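Local coordinates for hypothetical protein (PDB 2PBZ) that probably acts as an ATP-dependent, carbon-nitrogen bond-forming ligase of the ATP-grasp type in purine (IMP) biosynthesis, with magnesium or manganese as cofactor, at residues 223-235 against 246-260. Numbering follows the deposited sequence.
Sequences LLPQLYDYGLAFV and VIGPFALHFAYDGSF
Val-246, ahead of the strand, sets CG2 4.0 Å from CE2 of Phe-234 near one end of a helix-on-sheet layer: helix 224-241 lies over the five-stranded antiparallel sheet of a domain assigned to the ATP-grasp clan, the axes of helix 224-235 and strand 249-255 running at 124° to each other. The Phe-250 and Phe-234 ring planes are 17° apart but slid past each other, barely overlapping, CE1 of Phe-250 reaching CD2 of Phe-234 at 3.4 Å. Leu-252 spreads its two methyls, CD1 near CA of Gly-231 and CD2 over one face of the Phe-234 ring in a CH-pi contact. An alanine in place of Phe-234 would probably leave Phe-250, Val-246 and Leu-252 CD2 without their common partner and open a gap between helix and strand. The Phe-254 ring meets Leu-227 CD2 through CE1 (3.6 Å) and Tyr-230 CD1 through CZ; its side chain is about 10 Å from a bound ATP. Tyr-256 OH meets Leu-223 CD2. Chi1 of -77°, CG anti to the carbonyl carbon, turns the Phe-260 ring toward the helix, Tyr-256 CD1 over one face and Leu-227 CD2 over the other. A water donates to Phe-260 O (2.6 Å) and bonds to Tyr-230 OH, which accepts from Gln-226 NE2 at 2.8 Å.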
loop_
_atom_site.group_PDB
_atom_site.type_symbol
_atom_site.label_atom_id
_atom_site.label_comp_id
_atom_site.label_asym_id
_atom_site.label_seq_id
_atom_site.Cartn_x
_atom_site.Cartn_y
_atom_site.Cartn_z
ATOM N N LEU A 223 12.565 13.076 -5.712
ATOM C CA LEU A 223 12.335 13.876 -4.505
ATOM C C LEU A 223 13.121 13.421 -3.276
ATOM O O LEU A 223 13.291 14.179 -2.324
ATOM C CB LEU A 223 10.855 13.839 -4.133
ATOM C CG LEU A 223 9.812 14.257 -5.163
ATOM C CD1 LEU A 223 8.450 13.817 -4.683
ATOM C CD2 LEU A 223 9.864 15.758 -5.383
ATOM N N LEU A 224 13.584 12.179 -3.296
ATOM C CA LEU A 224 14.311 11.623 -2.171
ATOM C C LEU A 224 15.592 12.346 -1.791
ATOM O O LEU A 224 15.832 12.589 -0.606
ATOM C CB LEU A 224 14.619 10.148 -2.426
ATOM C CG LEU A 224 13.396 9.251 -2.509
ATOM C CD1 LEU A 224 13.840 7.823 -2.742
ATOM C CD2 LEU A 224 12.582 9.379 -1.232
ATOM N N PRO A 225 16.443 12.689 -2.775
ATOM C CA PRO A 225 17.696 13.388 -2.470
ATOM C C PRO A 225 17.471 14.619 -1.591
ATOM O O PRO A 225 18.171 14.855 -0.615
ATOM C CB PRO A 225 18.218 13.755 -3.855
ATOM C CG PRO A 225 17.758 12.609 -4.686
ATOM C CD PRO A 225 16.336 12.420 -4.221
ATOM N N GLN A 226 16.467 15.395 -1.955
ATOM C CA GLN A 226 16.125 16.614 -1.239
ATOM C C GLN A 226 15.782 16.317 0.222
ATOM O O GLN A 226 16.177 17.047 1.136
ATOM C CB GLN A 226 14.930 17.260 -1.936
ATOM C CG GLN A 226 15.118 18.699 -2.293
ATOM C CD GLN A 226 14.966 19.607 -1.101
ATOM O OE1 GLN A 226 15.953 19.973 -0.445
ATOM N NE2 GLN A 226 13.721 19.967 -0.792
ATOM N N LEU A 227 15.033 15.240 0.435
ATOM C CA LEU A 227 14.624 14.865 1.781
ATOM C C LEU A 227 15.824 14.408 2.596
ATOM O O LEU A 227 15.938 14.699 3.784
ATOM C CB LEU A 227 13.561 13.764 1.712
ATOM C CG LEU A 227 12.211 14.224 1.148
ATOM C CD1 LEU A 227 11.303 13.032 0.961
ATOM C CD2 LEU A 227 11.562 15.245 2.083
ATOM N N TYR A 228 16.723 13.694 1.932
ATOM C CA TYR A 228 17.929 13.201 2.565
ATOM C C TYR A 228 18.746 14.368 3.071
ATOM O O TYR A 228 19.273 14.320 4.179
ATOM C CB TYR A 228 18.746 12.406 1.559
ATOM C CG TYR A 228 20.058 11.926 2.099
ATOM C CD1 TYR A 228 20.111 10.983 3.129
ATOM C CD2 TYR A 228 21.251 12.400 1.573
ATOM C CE1 TYR A 228 21.330 10.517 3.620
ATOM C CE2 TYR A 228 22.477 11.943 2.055
ATOM C CZ TYR A 228 22.506 10.997 3.076
ATOM O OH TYR A 228 23.708 10.518 3.516
ATOM N N ASP A 229 18.849 15.408 2.242
ATOM C CA ASP A 229 19.587 16.611 2.590
ATOM C C ASP A 229 18.987 17.243 3.831
ATOM O O ASP A 229 19.708 17.615 4.750
ATOM C CB ASP A 229 19.554 17.614 1.442
ATOM C CG ASP A 229 20.289 17.123 0.213
ATOM O OD1 ASP A 229 21.320 16.433 0.364
ATOM O OD2 ASP A 229 19.842 17.443 -0.914
ATOM N N TYR A 230 17.665 17.375 3.845
ATOM C CA TYR A 230 16.984 17.953 4.994
ATOM C C TYR A 230 17.253 17.090 6.216
ATOM O O TYR A 230 17.467 17.604 7.308
ATOM C CB TYR A 230 15.476 18.015 4.759
ATOM C CG TYR A 230 15.029 19.086 3.802
ATOM C CD1 TYR A 230 13.818 18.971 3.130
ATOM C CD2 TYR A 230 15.816 20.214 3.557
ATOM C CE1 TYR A 230 13.399 19.951 2.226
ATOM C CE2 TYR A 230 15.402 21.201 2.656
ATOM C CZ TYR A 230 14.196 21.060 1.997
ATOM O OH TYR A 230 13.772 22.019 1.109
ATOM N N GLY A 231 17.243 15.775 6.018
ATOM C CA GLY A 231 17.489 14.846 7.111
ATOM C C GLY A 231 18.883 14.993 7.695
ATOM O O GLY A 231 19.058 15.052 8.921
ATOM N N LEU A 232 19.877 15.047 6.812
ATOM C CA LEU A 232 21.262 15.211 7.226
ATOM C C LEU A 232 21.399 16.466 8.057
ATOM O O LEU A 232 22.025 16.460 9.115
ATOM C CB LEU A 232 22.170 15.318 6.004
ATOM C CG LEU A 232 22.777 14.007 5.517
ATOM C CD1 LEU A 232 23.702 14.294 4.344
ATOM C CD2 LEU A 232 23.570 13.353 6.646
ATOM N N ALA A 233 20.798 17.544 7.570
ATOM C CA ALA A 233 20.863 18.817 8.258
ATOM C C ALA A 233 20.212 18.714 9.619
ATOM O O ALA A 233 20.696 19.280 10.592
ATOM C CB ALA A 233 20.180 19.887 7.434
ATOM N N PHE A 234 19.108 17.980 9.693
ATOM C CA PHE A 234 18.398 17.830 10.958
ATOM C C PHE A 234 19.295 17.157 11.997
ATOM O O PHE A 234 19.335 17.567 13.153
ATOM C CB PHE A 234 17.133 16.998 10.757
ATOM C CG PHE A 234 16.241 16.966 11.955
ATOM C CD1 PHE A 234 15.492 18.087 12.315
ATOM C CD2 PHE A 234 16.177 15.827 12.758
ATOM C CE1 PHE A 234 14.689 18.074 13.470
ATOM C CE2 PHE A 234 15.383 15.805 13.908
ATOM C CZ PHE A 234 14.639 16.931 14.264
ATOM N N VAL A 235 19.991 16.108 11.573
ATOM C CA VAL A 235 20.877 15.387 12.450
ATOM C C VAL A 235 21.965 16.308 12.977
ATOM O O VAL A 235 22.239 16.319 14.177
ATOM C CB VAL A 235 21.520 14.204 11.722
ATOM C CG1 VAL A 235 22.547 13.533 12.616
ATOM C CG2 VAL A 235 20.445 13.221 11.323
ATOM N N VAL A 246 19.511 12.792 18.369
ATOM C CA VAL A 246 18.953 11.811 17.433
ATOM C C VAL A 246 19.782 10.560 17.277
ATOM O O VAL A 246 20.749 10.544 16.498
ATOM C CB VAL A 246 18.769 12.414 16.022
ATOM C CG1 VAL A 246 18.169 11.381 15.084
ATOM C CG2 VAL A 246 17.884 13.629 16.093
ATOM N N ILE A 247 19.397 9.503 17.986
ATOM C CA ILE A 247 20.139 8.264 17.897
ATOM C C ILE A 247 19.450 7.178 17.095
ATOM O O ILE A 247 20.104 6.437 16.376
ATOM C CB ILE A 247 20.503 7.736 19.292
ATOM C CG1 ILE A 247 21.629 8.592 19.875
ATOM C CG2 ILE A 247 20.935 6.284 19.214
ATOM C CD1 ILE A 247 22.071 8.152 21.242
ATOM N N GLY A 248 18.138 7.062 17.187
ATOM C CA GLY A 248 17.517 6.013 16.402
ATOM C C GLY A 248 16.593 6.527 15.321
ATOM O O GLY A 248 17.027 7.162 14.367
ATOM N N PRO A 249 15.291 6.235 15.448
ATOM C CA PRO A 249 14.313 6.692 14.458
ATOM C C PRO A 249 13.811 8.115 14.706
ATOM O O PRO A 249 13.794 8.601 15.833
ATOM C CB PRO A 249 13.192 5.654 14.591
ATOM C CG PRO A 249 13.201 5.354 16.036
ATOM C CD PRO A 249 14.691 5.227 16.342
ATOM N N PHE A 250 13.415 8.782 13.635
ATOM C CA PHE A 250 12.833 10.108 13.746
ATOM C C PHE A 250 12.142 10.334 12.420
ATOM O O PHE A 250 12.412 9.628 11.451
ATOM C CB PHE A 250 13.900 11.191 14.066
ATOM C CG PHE A 250 14.862 11.490 12.939
ATOM C CD1 PHE A 250 14.700 12.624 12.158
ATOM C CD2 PHE A 250 15.941 10.654 12.680
ATOM C CE1 PHE A 250 15.604 12.926 11.131
ATOM C CE2 PHE A 250 16.846 10.940 11.664
ATOM C CZ PHE A 250 16.678 12.081 10.886
ATOM N N ALA A 251 11.223 11.286 12.379
ATOM C CA ALA A 251 10.514 11.552 11.142
ATOM C C ALA A 251 10.232 13.021 10.925
ATOM O O ALA A 251 9.984 13.774 11.869
ATOM C CB ALA A 251 9.211 10.768 11.113
ATOM N N LEU A 252 10.283 13.420 9.665
ATOM C CA LEU A 252 9.988 14.787 9.293
ATOM C C LEU A 252 8.631 14.726 8.599
ATOM O O LEU A 252 8.381 13.844 7.782
ATOM C CB LEU A 252 11.066 15.313 8.348
ATOM C CG LEU A 252 12.482 15.262 8.928
ATOM C CD1 LEU A 252 13.494 15.702 7.896
ATOM C CD2 LEU A 252 12.543 16.149 10.155
ATOM N N HIS A 253 7.737 15.632 8.957
ATOM C CA HIS A 253 6.410 15.653 8.361
ATOM C C HIS A 253 6.300 16.799 7.352
ATOM O O HIS A 253 6.659 17.936 7.644
ATOM C CB HIS A 253 5.353 15.771 9.471
ATOM C CG HIS A 253 5.418 14.661 10.479
ATOM N ND1 HIS A 253 4.648 14.639 11.623
ATOM C CD2 HIS A 253 6.162 13.529 10.505
ATOM C CE1 HIS A 253 4.915 13.542 12.310
ATOM N NE2 HIS A 253 5.831 12.853 11.654
ATOM N N PHE A 254 5.805 16.497 6.160
ATOM C CA PHE A 254 5.705 17.518 5.128
ATOM C C PHE A 254 4.383 17.625 4.427
ATOM O O PHE A 254 3.581 16.704 4.416
ATOM C CB PHE A 254 6.739 17.295 4.022
ATOM C CG PHE A 254 8.151 17.504 4.446
ATOM C CD1 PHE A 254 8.950 16.420 4.825
ATOM C CD2 PHE A 254 8.707 18.780 4.417
ATOM C CE1 PHE A 254 10.295 16.619 5.161
ATOM C CE2 PHE A 254 10.046 18.987 4.749
ATOM C CZ PHE A 254 10.840 17.910 5.118
ATOM N N ALA A 255 4.207 18.768 3.789
ATOM C CA ALA A 255 3.029 19.061 3.003
ATOM C C ALA A 255 3.641 19.291 1.629
ATOM O O ALA A 255 4.458 20.200 1.465
ATOM C CB ALA A 255 2.362 20.327 3.500
ATOM N N TYR A 256 3.295 18.464 0.649
ATOM C CA TYR A 256 3.867 18.670 -0.672
ATOM C C TYR A 256 2.942 19.524 -1.543
ATOM O O TYR A 256 1.870 19.085 -1.970
ATOM C CB TYR A 256 4.174 17.339 -1.351
ATOM C CG TYR A 256 5.083 17.510 -2.539
ATOM C CD1 TYR A 256 6.354 18.057 -2.390
ATOM C CD2 TYR A 256 4.663 17.171 -3.815
ATOM C CE1 TYR A 256 7.187 18.269 -3.486
ATOM C CE2 TYR A 256 5.492 17.381 -4.927
ATOM C CZ TYR A 256 6.759 17.934 -4.751
ATOM O OH TYR A 256 7.582 18.156 -5.836
ATOM N N ASP A 257 3.388 20.756 -1.772
ATOM C CA ASP A 257 2.693 21.793 -2.559
ATOM C C ASP A 257 3.193 21.557 -3.960
ATOM O O ASP A 257 2.515 21.769 -4.947
ATOM C CB ASP A 257 3.214 23.174 -2.123
ATOM C CG ASP A 257 2.119 24.156 -1.797
ATOM O OD1 ASP A 257 2.466 25.329 -1.516
ATOM O OD2 ASP A 257 0.932 23.768 -1.808
ATOM N N GLY A 258 4.439 21.115 -3.979
ATOM C CA GLY A 258 5.182 20.875 -5.191
ATOM C C GLY A 258 6.476 21.545 -4.795
ATOM O O GLY A 258 7.349 21.775 -5.628
ATOM N N SER A 259 6.588 21.863 -3.499
ATOM C CA SER A 259 7.774 22.538 -2.974
ATOM C C SER A 259 8.111 22.314 -1.493
ATOM O O SER A 259 8.795 23.163 -0.898
ATOM C CB SER A 259 7.661 24.045 -3.184
ATOM O OG SER A 259 6.747 24.598 -2.256
ATOM N N PHE A 260 7.626 21.224 -0.894
ATOM C CA PHE A 260 7.936 20.897 0.517
ATOM C C PHE A 260 7.958 21.997 1.584
ATOM O O PHE A 260 8.773 22.921 1.544
ATOM C CB PHE A 260 9.285 20.160 0.618
ATOM C CG PHE A 260 9.224 18.714 0.215
ATOM C CD1 PHE A 260 10.251 18.136 -0.528
ATOM C CD2 PHE A 260 8.125 17.928 0.564
ATOM C CE1 PHE A 260 10.181 16.803 -0.922
ATOM C CE2 PHE A 260 8.045 16.584 0.175
ATOM C CZ PHE A 260 9.077 16.023 -0.570
HETATM O O HOH W 1 11.231 22.757 0.617
#